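Local coordinates for carbohydrate esterase family 2 (CE2) (Chaetomium olivicolor, PDB 4XVH), which is a two-domain carbohydrate esterase, probably removing acetyl groups from xylan with an SGNH-type hydrolase domain joined to a jelly-roll beta-sandwich domain, at residues Val47-Glu52 / Gly73-Val78; His250-Asn255 / Lys288-Asp293; Lys164-Asn169 / Leu180-Tyr185. All coordinates share one frame; numbering follows the deposited sequence.

Contact 1: residues Val47-Glu52 / Gly73-Val78; sequences VIDGGE and GKHTVV
Val47 and Ile48, the last residues of strand 44-48, run antiparallel to Val78 and Val77 of strand 73-81. Val47 and Val78 form the hydrogen-bonded pair: Val47 N reaches Val78 O at 2.7 Å, and Val78 N returns to Val47 O at 2.9 Å. The ladder goes one rung past the strand end, where Asp49 N donates to Thr76 O over 3.0 Å.

Among the polar side chains, the Asp49 carboxylate shares its two oxygens between neighbouring residues. OD2 of Asp49 receives His75 ND1 at 2.7 Å on its syn lone pair, with carboxylate and imidazole only 25° from coplanar. OD1 of Asp49 takes the backbone Thr76 N at 3.1 Å. Two donors on separate oxygens should fix the carboxylate against rotation. His75 NE2 is bonded in turn to Arg71 O, so both ring nitrogens face acceptors, which would probably favour a protonated imidazole beside the aspartate.

A water ties the turn to the strand, accepting from Gly50 N, donating to Val47 O and lying 2.7 Å from Thr76 OG1. The Thr76 chi1 of 61° places that hydroxyl between its own backbone N and carbonyl carbon, where it meets the water.

Apolar packing is lighter. Ile48 lies alongside Val77, the two pointing the same way, with Ile48 CD1 3.9 Å from Val77 CG2; Phe24 and Phe26 of strand 21-28 also pack on Val77. Val47 and Val78 sit together on the other, less buried face.

Asp49 and Gly50, both with positive phi, are the central residues of a type I' turn closed by Gly51 N to Ile48 O. The turn leads from strand 44-48 towards its antiparallel partner 54-56, and Asp49 and the water tie it to strand 73-81, consistent with a jelly-roll beta-sandwich in this N-terminal domain.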
loop_
_atom_site.group_PDB
_atom_site.type_symbol
_atom_site.label_atom_id
_atom_site.label_comp_id
_atom_site.label_asym_id
_atom_site.label_seq_id
_atom_site.Cartn_x
_atom_site.Cartn_y
_atom_site.Cartn_z
ATOM N N VAL A 47 15.698 -7.365 3.866
ATOM C CA VAL A 47 15.955 -7.362 5.301
ATOM C C VAL A 47 16.525 -8.724 5.705
ATOM O O VAL A 47 15.895 -9.757 5.490
ATOM C CB VAL A 47 14.686 -7.043 6.129
ATOM C CG1 VAL A 47 14.910 -7.392 7.593
ATOM C CG2 VAL A 47 14.305 -5.542 5.966
ATOM N N ILE A 48 17.739 -8.706 6.252
ATOM C CA ILE A 48 18.453 -9.923 6.598
ATOM C C ILE A 48 18.560 -10.043 8.114
ATOM O O ILE A 48 19.018 -9.091 8.778
ATOM C CB ILE A 48 19.877 -9.918 5.983
ATOM C CG1 ILE A 48 19.806 -9.607 4.491
ATOM C CG2 ILE A 48 20.589 -11.251 6.221
ATOM C CD1 ILE A 48 19.053 -10.755 3.697
ATOM N N ASP A 49 18.148 -11.185 8.666
ATOM C CA ASP A 49 18.212 -11.379 10.115
ATOM C C ASP A 49 17.511 -10.250 10.878
ATOM O O ASP A 49 17.948 -9.841 11.960
ATOM C CB ASP A 49 19.677 -11.504 10.554
ATOM C CG ASP A 49 20.343 -12.730 9.953
ATOM O OD1 ASP A 49 19.579 -13.660 9.623
ATOM O OD2 ASP A 49 21.587 -12.763 9.806
ATOM N N GLY A 50 16.440 -9.742 10.275
ATOM C CA GLY A 50 15.688 -8.627 10.811
ATOM C C GLY A 50 16.480 -7.350 10.972
ATOM O O GLY A 50 16.168 -6.542 11.830
ATOM N N GLY A 51 17.511 -7.156 10.158
ATOM C CA GLY A 51 18.323 -5.964 10.280
ATOM C C GLY A 51 17.786 -4.754 9.530
ATOM O O GLY A 51 16.649 -4.734 9.043
ATOM N N GLU A 52 18.635 -3.739 9.416
ATOM C CA GLU A 52 18.298 -2.552 8.642
ATOM C C GLU A 52 18.053 -2.917 7.183
ATOM O O GLU A 52 18.789 -3.707 6.593
ATOM C CB GLU A 52 19.418 -1.515 8.737
ATOM C CG GLU A 52 19.654 -1.011 10.148
ATOM C CD GLU A 52 18.461 -0.215 10.652
ATOM O OE1 GLU A 52 17.979 0.645 9.883
ATOM O OE2 GLU A 52 17.996 -0.462 11.788
ATOM N N GLY A 73 25.316 -20.433 8.845
ATOM C CA GLY A 73 24.311 -20.758 9.840
ATOM C C GLY A 73 22.935 -20.277 9.410
ATOM O O GLY A 73 22.725 -19.945 8.248
ATOM N N LYS A 74 21.997 -20.236 10.346
ATOM C CA LYS A 74 20.615 -19.872 10.009
ATOM C C LYS A 74 20.472 -18.372 9.722
ATOM O O LYS A 74 21.032 -17.534 10.437
ATOM C CB LYS A 74 19.657 -20.297 11.140
ATOM C CG LYS A 74 18.229 -19.797 10.918
ATOM C CD LYS A 74 17.233 -20.372 11.910
ATOM C CE LYS A 74 15.822 -19.815 11.632
ATOM N NZ LYS A 74 14.834 -20.384 12.589
ATOM N N HIS A 75 19.763 -18.024 8.655
ATOM C CA HIS A 75 19.468 -16.620 8.391
ATOM C C HIS A 75 18.018 -16.492 7.910
ATOM O O HIS A 75 17.466 -17.452 7.367
ATOM C CB HIS A 75 20.438 -16.035 7.363
ATOM C CG HIS A 75 21.860 -16.051 7.823
ATOM N ND1 HIS A 75 22.375 -15.105 8.688
ATOM C CD2 HIS A 75 22.858 -16.939 7.593
ATOM C CE1 HIS A 75 23.638 -15.404 8.956
ATOM N NE2 HIS A 75 23.955 -16.507 8.297
ATOM N N THR A 76 17.404 -15.339 8.175
ATOM C CA THR A 76 16.070 -15.026 7.675
ATOM C C THR A 76 16.208 -13.974 6.592
ATOM O O THR A 76 17.088 -13.106 6.649
ATOM C CB THR A 76 15.115 -14.490 8.769
ATOM O OG1 THR A 76 15.648 -13.270 9.314
ATOM C CG2 THR A 76 14.913 -15.504 9.892
ATOM N N VAL A 77 15.330 -14.051 5.601
ATOM C CA VAL A 77 15.321 -13.096 4.505
ATOM C C VAL A 77 13.888 -12.627 4.263
ATOM O O VAL A 77 12.967 -13.448 4.093
ATOM C CB VAL A 77 15.891 -13.702 3.208
ATOM C CG1 VAL A 77 15.876 -12.689 2.114
ATOM C CG2 VAL A 77 17.323 -14.228 3.437
ATOM N N VAL A 78 13.707 -11.311 4.278
ATOM C CA VAL A 78 12.425 -10.704 3.890
ATOM C C VAL A 78 12.679 -9.651 2.823
ATOM O O VAL A 78 13.467 -8.718 3.029
ATOM C CB VAL A 78 11.700 -10.071 5.091
ATOM C CG1 VAL A 78 10.404 -9.336 4.649
ATOM C CG2 VAL A 78 11.371 -11.142 6.117
HETATM O O HOH W 1 15.138 -10.960 8.067
#

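Contact 2: residues His250-Asn255 / Lys288-Asp293; sequences HFFLLN and KAHFVD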
loop_
_atom_site.group_PDB
_atom_site.type_symbol
_atom_site.label_atom_id
_atom_site.label_comp_id
_atom_site.label_asym_id
_atom_site.label_seq_id
_atom_site.Cartn_x
_atom_site.Cartn_y
_atom_site.Cartn_z
ATOM N N HIS A 250 -13.635 -5.333 9.746
ATOM C CA HIS A 250 -13.894 -3.941 10.092
ATOM C C HIS A 250 -13.231 -3.027 9.067
ATOM O O HIS A 250 -12.148 -3.335 8.559
ATOM C CB HIS A 250 -13.392 -3.613 11.494
ATOM C CG HIS A 250 -14.271 -4.167 12.573
ATOM N ND1 HIS A 250 -14.946 -3.369 13.469
ATOM C CD2 HIS A 250 -14.607 -5.443 12.879
ATOM C CE1 HIS A 250 -15.671 -4.128 14.277
ATOM N NE2 HIS A 250 -15.465 -5.391 13.953
ATOM N N PHE A 251 -13.884 -1.904 8.767
ATOM C CA PHE A 251 -13.361 -0.987 7.756
ATOM C C PHE A 251 -12.938 0.335 8.398
ATOM O O PHE A 251 -13.666 0.897 9.247
ATOM C CB PHE A 251 -14.423 -0.760 6.656
ATOM C CG PHE A 251 -14.644 -1.979 5.797
ATOM C CD1 PHE A 251 -15.362 -3.059 6.291
ATOM C CD2 PHE A 251 -14.055 -2.067 4.535
ATOM C CE1 PHE A 251 -15.557 -4.194 5.536
ATOM C CE2 PHE A 251 -14.224 -3.187 3.758
ATOM C CZ PHE A 251 -14.972 -4.273 4.261
ATOM N N PHE A 252 -11.777 0.828 7.972
ATOM C CA PHE A 252 -11.166 2.034 8.508
ATOM C C PHE A 252 -10.997 3.036 7.376
ATOM O O PHE A 252 -10.140 2.871 6.493
ATOM C CB PHE A 252 -9.841 1.672 9.202
ATOM C CG PHE A 252 -10.065 0.752 10.377
ATOM C CD1 PHE A 252 -10.154 -0.629 10.181
ATOM C CD2 PHE A 252 -10.362 1.264 11.636
ATOM C CE1 PHE A 252 -10.452 -1.494 11.232
ATOM C CE2 PHE A 252 -10.660 0.372 12.718
ATOM C CZ PHE A 252 -10.690 -0.996 12.497
ATOM N N LEU A 253 -11.842 4.064 7.411
ATOM C CA LEU A 253 -11.948 5.060 6.347
ATOM C C LEU A 253 -11.270 6.362 6.755
ATOM O O LEU A 253 -11.677 7.022 7.713
ATOM C CB LEU A 253 -13.424 5.309 6.004
ATOM C CG LEU A 253 -14.284 4.057 5.779
ATOM C CD1 LEU A 253 -15.708 4.410 5.279
ATOM C CD2 LEU A 253 -13.664 3.056 4.828
ATOM N N LEU A 254 -10.219 6.720 6.046
ATOM C CA LEU A 254 -9.402 7.870 6.441
ATOM C C LEU A 254 -9.627 9.076 5.545
ATOM O O LEU A 254 -9.814 8.938 4.346
ATOM C CB LEU A 254 -7.903 7.530 6.392
ATOM C CG LEU A 254 -7.250 6.724 7.520
ATOM C CD1 LEU A 254 -7.741 5.274 7.565
ATOM C CD2 LEU A 254 -5.688 6.793 7.358
ATOM N N ASN A 255 -9.552 10.266 6.128
ATOM C CA ASN A 255 -9.511 11.453 5.326
ATOM C C ASN A 255 -8.037 11.765 4.993
ATOM O O ASN A 255 -7.102 11.060 5.422
ATOM C CB ASN A 255 -10.207 12.616 6.050
ATOM C CG ASN A 255 -9.651 12.848 7.427
ATOM O OD1 ASN A 255 -8.630 12.283 7.775
ATOM N ND2 ASN A 255 -10.322 13.693 8.221
ATOM N N LYS A 288 -19.322 -1.867 11.891
ATOM C CA LYS A 288 -18.010 -2.377 11.493
ATOM C C LYS A 288 -17.228 -1.376 10.636
ATOM O O LYS A 288 -16.122 -1.662 10.197
ATOM C CB LYS A 288 -18.159 -3.703 10.757
ATOM C CG LYS A 288 -18.522 -4.851 11.712
ATOM C CD LYS A 288 -18.689 -6.145 10.980
ATOM C CE LYS A 288 -19.532 -7.140 11.794
ATOM N NZ LYS A 288 -18.828 -7.528 13.041
ATOM N N ALA A 289 -17.802 -0.197 10.416
ATOM C CA ALA A 289 -17.098 0.893 9.736
ATOM C C ALA A 289 -16.621 1.908 10.756
ATOM O O ALA A 289 -17.323 2.189 11.729
ATOM C CB ALA A 289 -17.994 1.566 8.720
ATOM N N HIS A 290 -15.460 2.499 10.507
ATOM C CA HIS A 290 -14.844 3.406 11.464
ATOM C C HIS A 290 -14.170 4.543 10.740
ATOM O O HIS A 290 -13.394 4.297 9.800
ATOM C CB HIS A 290 -13.803 2.662 12.311
ATOM C CG HIS A 290 -14.326 1.407 12.932
ATOM N ND1 HIS A 290 -14.920 1.389 14.177
ATOM C CD2 HIS A 290 -14.358 0.134 12.478
ATOM C CE1 HIS A 290 -15.312 0.155 14.457
ATOM N NE2 HIS A 290 -14.961 -0.629 13.449
ATOM N N PHE A 291 -14.407 5.774 11.201
ATOM C CA PHE A 291 -13.676 6.929 10.653
ATOM C C PHE A 291 -12.367 7.137 11.385
ATOM O O PHE A 291 -12.308 7.080 12.620
ATOM C CB PHE A 291 -14.517 8.219 10.737
ATOM C CG PHE A 291 -13.691 9.497 10.644
ATOM C CD1 PHE A 291 -13.136 9.894 9.443
ATOM C CD2 PHE A 291 -13.483 10.306 11.779
ATOM C CE1 PHE A 291 -12.363 11.081 9.366
ATOM C CE2 PHE A 291 -12.745 11.487 11.698
ATOM C CZ PHE A 291 -12.195 11.868 10.495
ATOM N N VAL A 292 -11.295 7.353 10.633
ATOM C CA VAL A 292 -10.006 7.575 11.266
ATOM C C VAL A 292 -9.470 8.901 10.711
ATOM O O VAL A 292 -9.284 9.055 9.503
ATOM C CB VAL A 292 -9.008 6.389 10.996
ATOM C CG1 VAL A 292 -7.611 6.724 11.560
ATOM C CG2 VAL A 292 -9.557 5.069 11.569
ATOM N N ASP A 293 -9.244 9.872 11.592
ATOM C CA ASP A 293 -8.786 11.188 11.154
ATOM C C ASP A 293 -7.302 11.198 10.842
ATOM O O ASP A 293 -6.530 10.531 11.514
ATOM C CB ASP A 293 -9.093 12.235 12.226
ATOM C CG ASP A 293 -8.784 13.626 11.776
ATOM O OD1 ASP A 293 -9.212 14.037 10.662
ATOM O OD2 ASP A 293 -8.105 14.324 12.552
#
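Phe252, Leu254 and Val292 make the tightly packed part of the parallel strand pair in a beta-alpha-beta unit (strand 250-254, helix 270-285, strand 289-292), on the face that helix 309-327 covers. Val292 CG2 meets the edge of the Phe252 ring at CD2, 3.9 Å away, and Leu254 CD1 lies 3.8 Å from Val292 CB. Between the backbones, Leu253 N donates to His290 O and Leu253 O accepts from Val292 N.

Phe252 leads on to the histidines, its ring nearly parallel to that of His290 but slid apart, CE2 of Phe252 3.7 Å from His290 CD2. Towards the strand starts the contact is more open. Partly exposed His250 meets His290 rim to rim, ND1 to NE2 at 2.7 Å in an almost straight bond (174°). Exposed Lys288 lays CG over one face of the His250 ring. An alanine in place of His250 would probably leave His290 NE2 without this mate and Lys288 CG without its ring.

At the far end Asn255 ND2 donates to Asp293 OD1 at 2.7 Å, in the asparagine's amide plane. The histidine bond needs one nitrogen as donor and the other as acceptor, so the two rings are unlikely to be fully protonated together, and nearby Lys288 would probably discourage it further.

Contact 3: residues Lys164-Asn169 / Leu180-Tyr185; sequences KGLIRN and LMPQLY
Leu180 stands at the N-cap of the short helix 181-184 and plugs the loop of residues 164-169, which follows strand 155-160 in the SGNH hydrolase fold. Its side chain enters the curl of that loop. CD1 of Leu180 approaches Ile167 O at 3.4 Å, with Leu166 O also near, while CD2 of Leu180 packs on Arg168 CA at 3.6 Å and beside the Asn169 amide. With chi1 at -50° the isobutyl group swings back beside its own backbone N, and its two methyls reach these different parts of the loop. The curl is held by Asn169 OD1, which accepts Gly165 N at 2.7 Å in its carbonyl plane. Glycine suits the site, because a CB on Gly165 would run into Arg168 O.

Met181 comes next and supplies the main polar link: its N donates to Gly165 O over 3.0 Å, nearly straight at 172°. The loop carbonyl therefore takes up an amide of the first helical turn. Bent at chi2 and chi3, the Met181 side chain brings SD against Lys164 CB at 3.5 Å, crossing the lysine at about a right angle.

Pro182 packs one residue further along the loop, its CG 4.0 Å from Leu166 CD1, and also touches Phe238 of helix 228-243. The loop is also tethered elsewhere, where Asp216 accepts from Leu166 N and Ile167 N, and Asn215, which lines the ligand pocket and probably belongs to the oxyanion hole as in related enzymes, donates to Lys164 O.

After Gln183, Leu184 points back towards the loop. Lys164, whose NZ is bonded to Pro179 O, lays its aliphatic chain across this leucine, with CE 3.7 Å from Leu184 CD1.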
loop_
_atom_site.group_PDB
_atom_site.type_symbol
_atom_site.label_atom_id
_atom_site.label_comp_id
_atom_site.label_asym_id
_atom_site.label_seq_id
_atom_site.Cartn_x
_atom_site.Cartn_y
_atom_site.Cartn_z
ATOM N N LYS A 164 -4.803 7.628 -8.322
ATOM C CA LYS A 164 -6.090 6.982 -8.464
ATOM C C LYS A 164 -7.091 7.476 -7.447
ATOM O O LYS A 164 -6.751 7.837 -6.322
ATOM C CB LYS A 164 -5.953 5.464 -8.359
ATOM C CG LYS A 164 -5.110 4.862 -9.481
ATOM C CD LYS A 164 -5.759 5.103 -10.855
ATOM C CE LYS A 164 -5.063 4.257 -11.929
ATOM N NZ LYS A 164 -5.699 4.439 -13.273
ATOM N N GLY A 165 -8.356 7.453 -7.847
ATOM C CA GLY A 165 -9.423 7.857 -6.959
ATOM C C GLY A 165 -10.487 6.785 -6.749
ATOM O O GLY A 165 -10.374 5.656 -7.228
ATOM N N LEU A 166 -11.518 7.166 -6.009
ATOM C CA LEU A 166 -12.695 6.353 -5.785
ATOM C C LEU A 166 -13.732 6.514 -6.910
ATOM O O LEU A 166 -14.240 5.523 -7.426
ATOM C CB LEU A 166 -13.319 6.740 -4.450
ATOM C CG LEU A 166 -14.637 6.078 -4.028
ATOM C CD1 LEU A 166 -14.425 4.553 -3.833
ATOM C CD2 LEU A 166 -15.199 6.730 -2.761
ATOM N N ILE A 167 -14.085 7.758 -7.250
ATOM C CA ILE A 167 -15.032 8.000 -8.346
ATOM C C ILE A 167 -14.353 8.680 -9.533
ATOM O O ILE A 167 -14.819 8.553 -10.640
ATOM C CB ILE A 167 -16.251 8.858 -7.916
ATOM C CG1 ILE A 167 -15.834 10.257 -7.484
ATOM C CG2 ILE A 167 -16.982 8.195 -6.780
ATOM C CD1 ILE A 167 -17.025 11.178 -7.308
ATOM N N ARG A 168 -13.240 9.380 -9.308
ATOM C CA ARG A 168 -12.517 9.962 -10.424
ATOM C C ARG A 168 -11.058 10.119 -10.037
ATOM O O ARG A 168 -10.746 10.368 -8.882
ATOM C CB ARG A 168 -13.138 11.312 -10.848
ATOM C CG ARG A 168 -13.075 12.424 -9.796
ATOM C CD ARG A 168 -13.859 13.687 -10.243
ATOM N NE ARG A 168 -13.532 14.839 -9.400
ATOM C CZ ARG A 168 -13.974 16.086 -9.624
ATOM N NH1 ARG A 168 -14.792 16.351 -10.644
ATOM N NH2 ARG A 168 -13.617 17.078 -8.801
ATOM N N ASN A 169 -10.171 9.946 -11.012
ATOM C CA ASN A 169 -8.744 10.009 -10.754
ATOM C C ASN A 169 -8.207 11.445 -10.743
ATOM O O ASN A 169 -8.996 12.406 -10.773
ATOM C CB ASN A 169 -8.007 9.161 -11.780
ATOM C CG ASN A 169 -8.375 7.678 -11.680
ATOM O OD1 ASN A 169 -8.562 7.138 -10.571
ATOM N ND2 ASN A 169 -8.506 7.021 -12.838
ATOM N N LEU A 180 -10.582 3.200 -11.951
ATOM C CA LEU A 180 -10.601 3.669 -10.565
ATOM C C LEU A 180 -10.129 2.577 -9.597
ATOM O O LEU A 180 -9.978 1.429 -9.986
ATOM C CB LEU A 180 -12.013 4.124 -10.192
ATOM C CG LEU A 180 -12.592 5.098 -11.229
ATOM C CD1 LEU A 180 -14.096 5.295 -11.049
ATOM C CD2 LEU A 180 -11.851 6.456 -11.156
ATOM N N MET A 181 -9.852 2.924 -8.349
ATOM C CA MET A 181 -9.363 1.900 -7.413
ATOM C C MET A 181 -10.287 0.679 -7.246
ATOM O O MET A 181 -9.779 -0.440 -7.138
ATOM C CB MET A 181 -9.076 2.506 -6.034
ATOM C CG MET A 181 -7.691 3.171 -5.934
ATOM S SD MET A 181 -6.318 2.327 -6.772
ATOM C CE MET A 181 -6.170 0.805 -5.834
ATOM N N PRO A 182 -11.627 0.869 -7.220
ATOM C CA PRO A 182 -12.443 -0.342 -7.022
ATOM C C PRO A 182 -12.222 -1.389 -8.118
ATOM O O PRO A 182 -12.118 -2.582 -7.825
ATOM C CB PRO A 182 -13.899 0.198 -7.039
ATOM C CG PRO A 182 -13.718 1.617 -6.398
ATOM C CD PRO A 182 -12.443 2.101 -7.095
ATOM N N GLN A 183 -12.135 -0.947 -9.363
ATOM C CA GLN A 183 -11.850 -1.856 -10.458
ATOM C C GLN A 183 -10.480 -2.516 -10.292
ATOM O O GLN A 183 -10.339 -3.715 -10.514
ATOM C CB GLN A 183 -11.925 -1.111 -11.812
ATOM C CG GLN A 183 -11.518 -1.929 -13.033
ATOM C CD GLN A 183 -11.590 -1.095 -14.336
ATOM O OE1 GLN A 183 -11.998 0.065 -14.306
ATOM N NE2 GLN A 183 -11.195 -1.690 -15.468
ATOM N N LEU A 184 -9.479 -1.719 -9.933
ATOM C CA LEU A 184 -8.125 -2.222 -9.775
ATOM C C LEU A 184 -8.068 -3.262 -8.661
ATOM O O LEU A 184 -7.324 -4.233 -8.743
ATOM C CB LEU A 184 -7.160 -1.062 -9.488
ATOM C CG LEU A 184 -7.026 -0.165 -10.753
ATOM C CD1 LEU A 184 -6.140 1.060 -10.524
ATOM C CD2 LEU A 184 -6.573 -0.959 -11.983
ATOM N N TYR A 185 -8.857 -3.038 -7.615
ATOM C CA TYR A 185 -8.940 -3.988 -6.502
ATOM C C TYR A 185 -9.463 -5.385 -6.900
ATOM O O TYR A 185 -9.333 -6.340 -6.109
ATOM C CB TYR A 185 -9.815 -3.410 -5.392
ATOM C CG TYR A 185 -9.797 -4.158 -4.067
ATOM C CD1 TYR A 185 -8.681 -4.107 -3.218
ATOM C CD2 TYR A 185 -10.902 -4.878 -3.653
ATOM C CE1 TYR A 185 -8.685 -4.773 -1.996
ATOM C CE2 TYR A 185 -10.908 -5.533 -2.457
ATOM C CZ TYR A 185 -9.815 -5.493 -1.634
ATOM O OH TYR A 185 -9.873 -6.149 -0.421
#

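In the fold
Along the chain the order is contact 1, contact 3, contact 2, one closing before the next opens. Contact 1 belongs to the N-terminal beta-sandwich domain, its centre 34 Å from that of contact 2 and 36 Å from that of contact 3. The other two share the hydrolase domain, their centres 18 Å apart and nearest atoms about 7 Å. Contact 2 joins strands 250-254 and 289-292 at one edge of the five-stranded parallel sheet; contact 3 follows strand 155-160, the opposite edge. Helix 228-243 packs against both. Contact 3 lies nearer the ligand pocket, the side chain of Lys164 being about 7 Å from the bound polyether, while contact 2 builds the sheet itself.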